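Local coordinates for lipopolysaccharide biosynthesis protein wbpB (Thermus thermophilus, PDB 3O9Z) that probably acts as an NAD-dependent dehydrogenase, oxidising a nucleotide-linked sugar on the way to 2,3-diacetamido-2,3-dideoxy-D-mannuronic acid, a lipopolysaccharide component, at residues 7-12 with 57-62; 76-81 with 87-92; 200-205 with 291-296. One frame throughout, in Å; residues are numbered along the deposited sequence.

Contact 1 (7-12 with 57-62). With NAD (nicotinamide-adenine-dinucleotide), chain E.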
loop_
_atom_site.group_PDB
_atom_site.type_symbol
_atom_site.label_atom_id
_atom_site.label_comp_id
_atom_site.label_asym_id
_atom_site.label_seq_id
_atom_site.Cartn_x
_atom_site.Cartn_y
_atom_site.Cartn_z
ATOM N N ALA A 7 -8.623 10.013 -20.026
ATOM C CA ALA A 7 -7.806 9.201 -19.119
ATOM C C ALA A 7 -8.700 9.066 -17.875
ATOM O O ALA A 7 -9.593 9.884 -17.634
ATOM C CB ALA A 7 -6.532 9.893 -18.769
ATOM N N LEU A 8 -8.480 8.016 -17.094
ATOM C CA LEU A 8 -9.363 7.692 -15.937
ATOM C C LEU A 8 -8.489 7.477 -14.705
ATOM O O LEU A 8 -7.492 6.732 -14.781
ATOM C CB LEU A 8 -10.253 6.482 -16.184
ATOM C CG LEU A 8 -11.027 5.964 -14.971
ATOM C CD1 LEU A 8 -12.049 6.969 -14.494
ATOM C CD2 LEU A 8 -11.715 4.663 -15.409
ATOM N N THR A 9 -8.850 8.083 -13.572
ATOM C CA THR A 9 -8.200 7.766 -12.297
ATOM C C THR A 9 -9.162 6.960 -11.433
ATOM O O THR A 9 -10.387 7.082 -11.526
ATOM C CB THR A 9 -7.729 8.958 -11.507
ATOM O OG1 THR A 9 -8.854 9.641 -10.941
ATOM C CG2 THR A 9 -6.993 9.944 -12.441
ATOM N N GLY A 10 -8.595 5.974 -10.736
ATOM C CA GLY A 10 -9.400 5.142 -9.837
ATOM C C GLY A 10 -9.910 3.875 -10.504
ATOM O O GLY A 10 -10.947 3.329 -10.073
ATOM N N LEU A 11 -9.206 3.376 -11.523
ATOM C CA LEU A 11 -9.704 2.272 -12.351
ATOM C C LEU A 11 -10.068 0.979 -11.571
ATOM O O LEU A 11 -10.914 0.231 -12.011
ATOM C CB LEU A 11 -8.614 1.906 -13.382
ATOM C CG LEU A 11 -8.909 0.755 -14.340
ATOM C CD1 LEU A 11 -10.105 0.989 -15.254
ATOM C CD2 LEU A 11 -7.651 0.475 -15.167
ATOM N N ALA A 12 -9.382 0.740 -10.453
ATOM C CA ALA A 12 -9.607 -0.536 -9.728
ATOM C C ALA A 12 -10.833 -0.507 -8.828
ATOM O O ALA A 12 -11.151 -1.518 -8.182
ATOM C CB ALA A 12 -8.397 -0.841 -8.899
ATOM N N GLU A 57 2.918 10.427 -10.773
ATOM C CA GLU A 57 3.948 11.285 -11.413
ATOM C C GLU A 57 4.223 10.766 -12.797
ATOM O O GLU A 57 4.370 11.542 -13.751
ATOM C CB GLU A 57 5.230 11.369 -10.588
ATOM C CG GLU A 57 5.016 11.842 -9.108
ATOM C CD GLU A 57 4.908 10.696 -8.117
ATOM O OE1 GLU A 57 5.577 10.759 -7.080
ATOM O OE2 GLU A 57 4.211 9.696 -8.437
ATOM N N ALA A 58 4.248 9.437 -12.949
ATOM C CA ALA A 58 4.474 8.878 -14.275
ATOM C C ALA A 58 3.283 9.035 -15.205
ATOM O O ALA A 58 3.426 9.309 -16.404
ATOM C CB ALA A 58 4.827 7.361 -14.163
ATOM N N PHE A 59 2.054 8.881 -14.685
ATOM C CA PHE A 59 0.861 9.093 -15.465
ATOM C C PHE A 59 0.819 10.573 -15.929
ATOM O O PHE A 59 0.581 10.785 -17.096
ATOM C CB PHE A 59 -0.286 8.893 -14.458
ATOM C CG PHE A 59 -1.674 9.109 -14.991
ATOM C CD1 PHE A 59 -2.324 8.287 -15.893
ATOM C CD2 PHE A 59 -2.409 10.189 -14.474
ATOM C CE1 PHE A 59 -3.660 8.438 -16.276
ATOM C CE2 PHE A 59 -3.730 10.365 -14.838
ATOM C CZ PHE A 59 -4.402 9.544 -15.725
ATOM N N GLU A 60 1.180 11.494 -15.043
ATOM C CA GLU A 60 1.202 12.924 -15.436
ATOM C C GLU A 60 2.241 13.152 -16.550
ATOM O O GLU A 60 1.904 13.862 -17.515
ATOM C CB GLU A 60 1.526 13.781 -14.203
ATOM C CG GLU A 60 1.394 15.280 -14.449
ATOM C CD GLU A 60 1.317 16.050 -13.166
ATOM O OE1 GLU A 60 0.803 17.186 -13.207
ATOM O OE2 GLU A 60 1.928 15.619 -12.142
ATOM N N ALA A 61 3.462 12.636 -16.358
ATOM C CA ALA A 61 4.498 12.874 -17.372
ATOM C C ALA A 61 4.062 12.323 -18.705
ATOM O O ALA A 61 4.394 12.894 -19.747
ATOM C CB ALA A 61 5.802 12.252 -16.916
ATOM N N TYR A 62 3.389 11.165 -18.736
ATOM C CA TYR A 62 2.884 10.545 -19.937
ATOM C C TYR A 62 1.820 11.382 -20.627
ATOM O O TYR A 62 1.915 11.643 -21.828
ATOM C CB TYR A 62 2.384 9.123 -19.609
ATOM C CG TYR A 62 1.690 8.489 -20.776
ATOM C CD1 TYR A 62 2.454 8.046 -21.858
ATOM C CD2 TYR A 62 0.317 8.430 -20.870
ATOM C CE1 TYR A 62 1.856 7.511 -22.977
ATOM C CE2 TYR A 62 -0.288 7.861 -21.974
ATOM C CZ TYR A 62 0.485 7.411 -23.020
ATOM O OH TYR A 62 -0.088 6.864 -24.148
HETATM P PA NAD E . -13.140 2.526 -4.014
HETATM O O1A NAD E . -13.841 1.295 -4.451
HETATM O O2A NAD E . -12.420 2.625 -2.660
HETATM O O5B NAD E . -12.132 2.751 -5.209
HETATM C C5B NAD E . -11.250 3.826 -5.040
HETATM C C4B NAD E . -10.074 3.640 -6.029
HETATM O O4B NAD E . -9.220 4.813 -6.041
HETATM C C3B NAD E . -9.175 2.482 -5.514
HETATM O O3B NAD E . -9.000 1.464 -6.521
HETATM C C2B NAD E . -7.862 3.165 -5.093
HETATM O O2B NAD E . -6.685 2.361 -5.255
HETATM C C1B NAD E . -7.877 4.320 -6.139
HETATM N N9A NAD E . -6.939 5.399 -5.734
HETATM C C8A NAD E . -6.363 5.768 -4.556
HETATM N N7A NAD E . -5.537 6.796 -4.735
HETATM C C5A NAD E . -5.494 7.061 -6.081
HETATM C C6A NAD E . -4.791 8.009 -6.916
HETATM N N6A NAD E . -3.882 8.870 -6.363
HETATM N N1A NAD E . -5.113 7.908 -8.200
HETATM C C2A NAD E . -5.964 7.101 -8.819
HETATM N N3A NAD E . -6.616 6.183 -8.059
HETATM C C4A NAD E . -6.395 6.208 -6.740
HETATM O O3 NAD E . -14.175 3.745 -4.068
HETATM P PN NAD E . -15.390 4.043 -5.005
HETATM O O1N NAD E . -16.674 3.630 -4.285
HETATM O O2N NAD E . -15.127 3.514 -6.387
HETATM O O5D NAD E . -15.488 5.637 -4.961
HETATM C C5D NAD E . -14.681 6.271 -5.922
HETATM C C4D NAD E . -15.250 7.692 -6.079
HETATM O O4D NAD E . -16.532 7.520 -6.722
HETATM C C3D NAD E . -15.477 8.480 -4.781
HETATM O O3D NAD E . -15.308 9.891 -5.132
HETATM C C2D NAD E . -16.976 8.240 -4.540
HETATM O O2D NAD E . -17.589 9.308 -3.835
HETATM C C1D NAD E . -17.598 8.078 -5.932
HETATM N N1N NAD E . -18.800 7.244 -5.936
HETATM C C2N NAD E . -19.881 7.673 -6.551
HETATM C C3N NAD E . -21.066 6.971 -6.638
HETATM C C7N NAD E . -22.190 7.650 -7.306
HETATM O O7N NAD E . -22.010 8.565 -8.139
HETATM N N7N NAD E . -23.378 7.115 -7.049
HETATM C C4N NAD E . -21.098 5.701 -6.045
HETATM C C5N NAD E . -19.910 5.238 -5.478
HETATM C C6N NAD E . -18.746 6.001 -5.434
#
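Thr9 OG1 is gripped by Gln88 OE1 and more weakly by the backbone N of Ala79, and these bonds fix the rotation of a side chain whose methyl group meets Phe59. With OG1 lying between the backbone N and the carbonyl carbon (chi1 73°), CG2 of Thr9 is left anti to the carbonyl carbon and ends 4.1 Å from Phe59 CE2, the two side chains crossing at about a right angle. Ala7 CB, two residues earlier on the same strand, comes nearest to the ring, 3.7 Å from Phe59 CZ. The ring is offered obliquely to both residues, and the Leu8 carbonyl oxygen adds only a loose approach to CZ. Phe59 reaches the strand because its CG stands anti to the backbone N (chi1 178°), and Leu76 and Leu34 pack on it from the neighbouring strands. This is the Rossmann fold of the NAD-binding domain: helix 56-68 lies over the parallel sheet, running at 165° to inner strand 5-9 with 11.5 Å between the axes. Past the strand the chain turns toward the cofactor. Gly10 N stands 3.3 Å from the adenine N3A of NAD, at backbone angles where a side-chain carbon would collide with Thr9 O. Thr9 CB lies 3.7 Å from NAD C2A of the same adenine, and Ala12 CB 3.4 Å from the ribose oxygen O3B of NAD, while Asp35 OD2 accepts the N-H of Ala12. The helix also faces a second subunit: Glu57 OE1 takes hydrogen bonds from N6A of another bound NAD and from NE2 of Gln88 of that subunit, and Glu60 forms salt bridges with Arg94 of its own chain and Arg94 of the second subunit.

Contact 2 (76-81 with 87-92). With NAD (nicotinamide-adenine-dinucleotide), chain E.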
loop_
_atom_site.group_PDB
_atom_site.type_symbol
_atom_site.label_atom_id
_atom_site.label_comp_id
_atom_site.label_asym_id
_atom_site.label_seq_id
_atom_site.Cartn_x
_atom_site.Cartn_y
_atom_site.Cartn_z
ATOM N N LEU A 76 -9.926 14.272 -18.173
ATOM C CA LEU A 76 -9.553 13.347 -17.090
ATOM C C LEU A 76 -10.846 13.010 -16.348
ATOM O O LEU A 76 -11.395 13.909 -15.694
ATOM C CB LEU A 76 -8.503 13.985 -16.197
ATOM C CG LEU A 76 -7.982 13.007 -15.132
ATOM C CD1 LEU A 76 -7.258 11.807 -15.806
ATOM C CD2 LEU A 76 -7.077 13.751 -14.239
ATOM N N SER A 77 -11.299 11.751 -16.383
ATOM C CA SER A 77 -12.354 11.277 -15.484
ATOM C C SER A 77 -11.747 10.828 -14.161
ATOM O O SER A 77 -10.728 10.138 -14.126
ATOM C CB SER A 77 -13.119 10.117 -16.088
ATOM O OG SER A 77 -13.851 10.452 -17.265
ATOM N N ILE A 78 -12.404 11.181 -13.065
ATOM C CA ILE A 78 -11.763 11.062 -11.758
ATOM C C ILE A 78 -12.691 10.260 -10.840
ATOM O O ILE A 78 -13.756 10.716 -10.435
ATOM C CB ILE A 78 -11.430 12.453 -11.131
ATOM C CG1 ILE A 78 -10.338 13.112 -11.993
ATOM C CG2 ILE A 78 -11.019 12.400 -9.687
ATOM C CD1 ILE A 78 -10.176 14.641 -11.715
ATOM N N ALA A 79 -12.248 9.046 -10.521
ATOM C CA ALA A 79 -13.005 8.129 -9.627
ATOM C C ALA A 79 -12.145 7.718 -8.437
ATOM O O ALA A 79 -12.311 6.597 -7.906
ATOM C CB ALA A 79 -13.511 6.947 -10.416
ATOM N N SER A 80 -11.220 8.557 -8.006
ATOM C CA SER A 80 -10.365 8.386 -6.838
ATOM C C SER A 80 -11.089 8.786 -5.545
ATOM O O SER A 80 -12.202 9.356 -5.633
ATOM C CB SER A 80 -9.085 9.202 -7.038
ATOM O OG SER A 80 -9.498 10.569 -7.249
ATOM N N PRO A 81 -10.497 8.520 -4.361
ATOM C CA PRO A 81 -11.059 9.001 -3.078
ATOM C C PRO A 81 -11.212 10.528 -3.070
ATOM O O PRO A 81 -10.518 11.245 -3.822
ATOM C CB PRO A 81 -10.027 8.580 -2.037
ATOM C CG PRO A 81 -9.431 7.286 -2.657
ATOM C CD PRO A 81 -9.328 7.640 -4.125
ATOM N N PRO A 87 -6.771 17.815 -6.163
ATOM C CA PRO A 87 -5.441 17.861 -6.816
ATOM C C PRO A 87 -5.420 17.156 -8.155
ATOM O O PRO A 87 -4.519 17.467 -8.969
ATOM C CB PRO A 87 -4.486 17.277 -5.782
ATOM C CG PRO A 87 -5.420 16.366 -4.947
ATOM C CD PRO A 87 -6.693 17.211 -4.823
ATOM N N GLN A 88 -6.296 16.169 -8.402
ATOM C CA GLN A 88 -6.392 15.529 -9.701
ATOM C C GLN A 88 -7.057 16.380 -10.772
ATOM O O GLN A 88 -6.728 16.319 -11.948
ATOM C CB GLN A 88 -6.981 14.089 -9.684
ATOM C CG GLN A 88 -6.088 13.166 -8.878
ATOM C CD GLN A 88 -6.505 11.726 -8.946
ATOM O OE1 GLN A 88 -7.666 11.388 -9.142
ATOM N NE2 GLN A 88 -5.486 10.869 -8.846
ATOM N N ILE A 89 -8.029 17.191 -10.328
ATOM C CA ILE A 89 -8.566 18.225 -11.205
ATOM C C ILE A 89 -7.468 19.286 -11.459
ATOM O O ILE A 89 -7.314 19.640 -12.627
ATOM C CB ILE A 89 -9.770 18.889 -10.531
ATOM C CG1 ILE A 89 -10.982 17.934 -10.446
ATOM C CG2 ILE A 89 -10.128 20.167 -11.315
ATOM C CD1 ILE A 89 -11.959 18.364 -9.315
ATOM N N ARG A 90 -6.626 19.631 -10.490
ATOM C CA ARG A 90 -5.520 20.593 -10.777
ATOM C C ARG A 90 -4.599 19.928 -11.820
ATOM O O ARG A 90 -4.060 20.612 -12.705
ATOM C CB ARG A 90 -4.715 20.876 -9.516
ATOM C CG ARG A 90 -5.515 21.678 -8.487
ATOM C CD ARG A 90 -5.407 23.150 -8.647
ATOM N NE ARG A 90 -4.022 23.625 -8.640
ATOM C CZ ARG A 90 -3.395 24.164 -7.594
ATOM N NH1 ARG A 90 -2.146 24.588 -7.734
ATOM N NH2 ARG A 90 -3.973 24.343 -6.408
ATOM N N MET A 91 -4.375 18.614 -11.752
ATOM C CA MET A 91 -3.510 17.934 -12.716
ATOM C C MET A 91 -4.141 17.994 -14.106
ATOM O O MET A 91 -3.443 18.299 -15.105
ATOM C CB MET A 91 -3.325 16.475 -12.271
ATOM C CG MET A 91 -2.619 15.551 -13.293
ATOM S SD MET A 91 -2.095 13.931 -12.537
ATOM C CE MET A 91 -3.643 13.119 -12.099
ATOM N N ALA A 92 -5.426 17.656 -14.236
ATOM C CA ALA A 92 -6.126 17.713 -15.505
ATOM C C ALA A 92 -5.881 19.121 -16.113
ATOM O O ALA A 92 -5.453 19.240 -17.284
ATOM C CB ALA A 92 -7.625 17.468 -15.333
HETATM P PA NAD E . -13.140 2.526 -4.014
HETATM O O1A NAD E . -13.841 1.295 -4.451
HETATM O O2A NAD E . -12.420 2.625 -2.660
HETATM O O5B NAD E . -12.132 2.751 -5.209
HETATM C C5B NAD E . -11.250 3.826 -5.040
HETATM C C4B NAD E . -10.074 3.640 -6.029
HETATM O O4B NAD E . -9.220 4.813 -6.041
HETATM C C3B NAD E . -9.175 2.482 -5.514
HETATM O O3B NAD E . -9.000 1.464 -6.521
HETATM C C2B NAD E . -7.862 3.165 -5.093
HETATM O O2B NAD E . -6.685 2.361 -5.255
HETATM C C1B NAD E . -7.877 4.320 -6.139
HETATM N N9A NAD E . -6.939 5.399 -5.734
HETATM C C8A NAD E . -6.363 5.768 -4.556
HETATM N N7A NAD E . -5.537 6.796 -4.735
HETATM C C5A NAD E . -5.494 7.061 -6.081
HETATM C C6A NAD E . -4.791 8.009 -6.916
HETATM N N6A NAD E . -3.882 8.870 -6.363
HETATM N N1A NAD E . -5.113 7.908 -8.200
HETATM C C2A NAD E . -5.964 7.101 -8.819
HETATM N N3A NAD E . -6.616 6.183 -8.059
HETATM C C4A NAD E . -6.395 6.208 -6.740
HETATM O O3 NAD E . -14.175 3.745 -4.068
HETATM P PN NAD E . -15.390 4.043 -5.005
HETATM O O1N NAD E . -16.674 3.630 -4.285
HETATM O O2N NAD E . -15.127 3.514 -6.387
HETATM O O5D NAD E . -15.488 5.637 -4.961
HETATM C C5D NAD E . -14.681 6.271 -5.922
HETATM C C4D NAD E . -15.250 7.692 -6.079
HETATM O O4D NAD E . -16.532 7.520 -6.722
HETATM C C3D NAD E . -15.477 8.480 -4.781
HETATM O O3D NAD E . -15.308 9.891 -5.132
HETATM C C2D NAD E . -16.976 8.240 -4.540
HETATM O O2D NAD E . -17.589 9.308 -3.835
HETATM C C1D NAD E . -17.598 8.078 -5.932
HETATM N N1N NAD E . -18.800 7.244 -5.936
HETATM C C2N NAD E . -19.881 7.673 -6.551
HETATM C C3N NAD E . -21.066 6.971 -6.638
HETATM C C7N NAD E . -22.190 7.650 -7.306
HETATM O O7N NAD E . -22.010 8.565 -8.139
HETATM N N7N NAD E . -23.378 7.115 -7.049
HETATM C C4N NAD E . -21.098 5.701 -6.045
HETATM C C5N NAD E . -19.910 5.238 -5.478
HETATM C C6N NAD E . -18.746 6.001 -5.434
#
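Ser80 OG donates a 2.8 Å hydrogen bond to Gln88 OE1, reaching the amide oxygen from above the carbonyl plane (52° out of it). The contact joins the first strand and the helix of the beta-alpha-beta unit 75-78, 85-94, 98-101 of the Rossmann fold, strand and helix running almost antiparallel. Gln88 NE2, at the other branch of the amide, lies 3.1 Å from NAD N1A. Gln88 stretches to the cofactor with its chain extended beyond CG (chi2 -173°). A leucine in its place would probably leave the hydroxyls of both Ser80 and Thr9 without this partner, and NAD N1A without the amide N-H near it. The loop after the strand follows the cofactor, with Ser80 O 3.2 Å from the nicotinamide-ribose oxygen O3D of NAD and Pro81 CD 3.4 Å from NAD O4B of the adenosine ribose. Behind this first shell, Ile78 CG2 packs 3.5 Å from Gln88 OE1. From the strand, Ile78 CD1 touches CG1 of Ile89, the next helix residue, at 3.6 Å, the side chains crossing at about a right angle. Where the backbones come closest, Leu76 CB and Ala92 CB are 3.7 Å apart.

Contact 3 (200-205 with 291-296)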
loop_
_atom_site.group_PDB
_atom_site.type_symbol
_atom_site.label_atom_id
_atom_site.label_comp_id
_atom_site.label_asym_id
_atom_site.label_seq_id
_atom_site.Cartn_x
_atom_site.Cartn_y
_atom_site.Cartn_z
ATOM N N LEU A 200 -30.077 29.207 3.855
ATOM C CA LEU A 200 -29.987 30.360 4.751
ATOM C C LEU A 200 -29.637 29.976 6.170
ATOM O O LEU A 200 -29.044 30.756 6.908
ATOM C CB LEU A 200 -31.359 31.063 4.717
ATOM C CG LEU A 200 -31.940 31.366 3.333
ATOM C CD1 LEU A 200 -33.270 32.104 3.519
ATOM C CD2 LEU A 200 -30.975 32.238 2.528
ATOM N N HIS A 201 -29.991 28.763 6.578
ATOM C CA HIS A 201 -29.770 28.316 7.943
ATOM C C HIS A 201 -29.567 26.815 7.900
ATOM O O HIS A 201 -30.252 26.110 7.166
ATOM C CB HIS A 201 -30.986 28.669 8.817
ATOM C CG HIS A 201 -30.935 28.113 10.207
ATOM N ND1 HIS A 201 -30.014 28.523 11.148
ATOM C CD2 HIS A 201 -31.765 27.255 10.847
ATOM C CE1 HIS A 201 -30.247 27.906 12.293
ATOM N NE2 HIS A 201 -31.306 27.132 12.137
ATOM N N VAL A 202 -28.576 26.331 8.640
ATOM C CA VAL A 202 -28.309 24.892 8.704
ATOM C C VAL A 202 -28.225 24.437 10.155
ATOM O O VAL A 202 -27.638 25.155 10.989
ATOM C CB VAL A 202 -26.926 24.578 8.088
ATOM C CG1 VAL A 202 -26.637 23.069 8.209
ATOM C CG2 VAL A 202 -26.917 24.971 6.632
ATOM N N GLU A 203 -28.846 23.309 10.495
ATOM C CA GLU A 203 -28.746 22.708 11.835
ATOM C C GLU A 203 -28.389 21.232 11.710
ATOM O O GLU A 203 -28.840 20.559 10.787
ATOM C CB GLU A 203 -30.087 22.714 12.598
ATOM C CG GLU A 203 -30.665 24.082 12.724
ATOM C CD GLU A 203 -32.001 24.141 13.420
ATOM O OE1 GLU A 203 -32.580 23.136 13.891
ATOM O OE2 GLU A 203 -32.519 25.269 13.462
ATOM N N VAL A 204 -27.646 20.704 12.677
ATOM C CA VAL A 204 -27.419 19.265 12.742
ATOM C C VAL A 204 -27.868 18.796 14.108
ATOM O O VAL A 204 -27.533 19.452 15.127
ATOM C CB VAL A 204 -25.971 18.897 12.408
ATOM C CG1 VAL A 204 -24.993 19.560 13.376
ATOM C CG2 VAL A 204 -25.787 17.395 12.472
ATOM N N HIS A 205 -28.670 17.728 14.140
ATOM C CA HIS A 205 -29.324 17.258 15.360
ATOM C C HIS A 205 -28.762 15.936 15.879
ATOM O O HIS A 205 -28.938 15.600 17.056
ATOM C CB HIS A 205 -30.825 17.055 15.107
ATOM C CG HIS A 205 -31.518 18.287 14.630
ATOM N ND1 HIS A 205 -32.630 18.234 13.808
ATOM C CD2 HIS A 205 -31.257 19.597 14.847
ATOM C CE1 HIS A 205 -33.014 19.466 13.537
ATOM N NE2 HIS A 205 -32.206 20.312 14.156
ATOM N N ALA A 291 -22.217 20.863 2.956
ATOM C CA ALA A 291 -21.550 19.714 3.520
ATOM C C ALA A 291 -20.317 20.073 4.337
ATOM O O ALA A 291 -20.036 19.497 5.412
ATOM C CB ALA A 291 -21.221 18.698 2.423
ATOM N N ALA A 292 -19.582 21.060 3.822
ATOM C CA ALA A 292 -18.386 21.466 4.574
ATOM C C ALA A 292 -18.704 22.103 5.937
ATOM O O ALA A 292 -18.055 21.782 6.945
ATOM C CB ALA A 292 -17.546 22.431 3.714
ATOM N N LEU A 293 -19.760 22.924 5.969
ATOM C CA LEU A 293 -20.244 23.508 7.225
ATOM C C LEU A 293 -20.544 22.442 8.257
ATOM O O LEU A 293 -20.207 22.549 9.444
ATOM C CB LEU A 293 -21.515 24.320 6.984
ATOM C CG LEU A 293 -21.479 25.683 6.312
ATOM C CD1 LEU A 293 -22.881 26.219 6.043
ATOM C CD2 LEU A 293 -20.688 26.617 7.246
ATOM N N LEU A 294 -21.207 21.388 7.774
ATOM C CA LEU A 294 -21.627 20.293 8.629
ATOM C C LEU A 294 -20.487 19.515 9.292
ATOM O O LEU A 294 -20.718 18.773 10.254
ATOM C CB LEU A 294 -22.530 19.357 7.816
ATOM C CG LEU A 294 -23.968 19.838 7.613
ATOM C CD1 LEU A 294 -24.716 18.948 6.600
ATOM C CD2 LEU A 294 -24.691 19.845 8.987
ATOM N N ARG A 295 -19.253 19.628 8.791
ATOM C CA ARG A 295 -18.151 18.953 9.492
ATOM C C ARG A 295 -17.847 19.478 10.878
ATOM O O ARG A 295 -17.345 18.758 11.739
ATOM C CB ARG A 295 -16.851 18.957 8.666
ATOM C CG ARG A 295 -17.031 18.303 7.325
ATOM C CD ARG A 295 -15.783 18.357 6.419
ATOM N NE ARG A 295 -16.243 17.931 5.126
ATOM C CZ ARG A 295 -16.006 18.555 3.976
ATOM N NH1 ARG A 295 -15.160 19.616 3.944
ATOM N NH2 ARG A 295 -16.555 18.135 2.859
ATOM N N THR A 296 -18.103 20.764 11.088
ATOM C CA THR A 296 -17.735 21.372 12.355
ATOM C C THR A 296 -18.923 22.043 13.021
ATOM O O THR A 296 -18.796 22.534 14.143
ATOM C CB THR A 296 -16.632 22.427 12.164
ATOM O OG1 THR A 296 -17.019 23.342 11.138
ATOM C CG2 THR A 296 -15.314 21.743 11.783
#
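Leu294 points its CD2 methyl at two valines that stand on the same face of strand 199-207. Leu294 CD2 lies 3.8 Å from Val202 CG1 and equally 3.8 Å from Val204 CB, bridging residues two apart in the chain. The Leu294 CB does not itself head for the strand; the branch beyond it covers the distance, with CG anti to the carbonyl carbon (chi1 -78°). Val202 brings CG1 to Leu294 by holding it anti to its backbone N (chi1 178°), and the two side chains run obliquely past each other. Its second methyl, Val202 CG2, meets Leu293 CD1 more loosely, 4.3 Å away at the exposed margin. The strand is an outer one of the mixed sheet in the C-terminal alpha/beta domain, and the residues touching it come from segment 291-296, on helix 281-294; the side chains that meet between the two segments are all apolar. A classic beta bulge, in which Leu200 and His201 both face Glu217, lies in this strand. On the strand's other face Glu203 lies between two histidines: His201 NE2 donates to Glu203 OE2 at 2.6 Å and His205 NE2 to Glu203 OE1 at 2.9 Å. Both acceptors lie in the imidazole planes, and each carboxylate oxygen uses its anti lone pair. Arg207 NH2 holds the Leu294 carbonyl oxygen, and the guanidinium of Arg295 lays one face over Ala292 CA.

Overall arrangement
From the N terminus, 44 residues separate segments 7-12 and 57-62, and helix 56-68 then returns to strand 5-9 to close contact 1. The chain next enters strand 75-78, and contact 2 closes a short loop, with five residues between segments 76-81 and 87-92. Contact 3 comes much later, with 85 residues between segments 200-205 and 291-296. The three lie in series, none nesting in or crossing another. Contacts 1 and 2 share the Rossmann sheet, NAD and a second-subunit interface, their centres about 9 Å apart. Contact 3 fastens helix 281-294 to the other sheet, its centre about 35 Å from that of contact 1 and across the chain's centre.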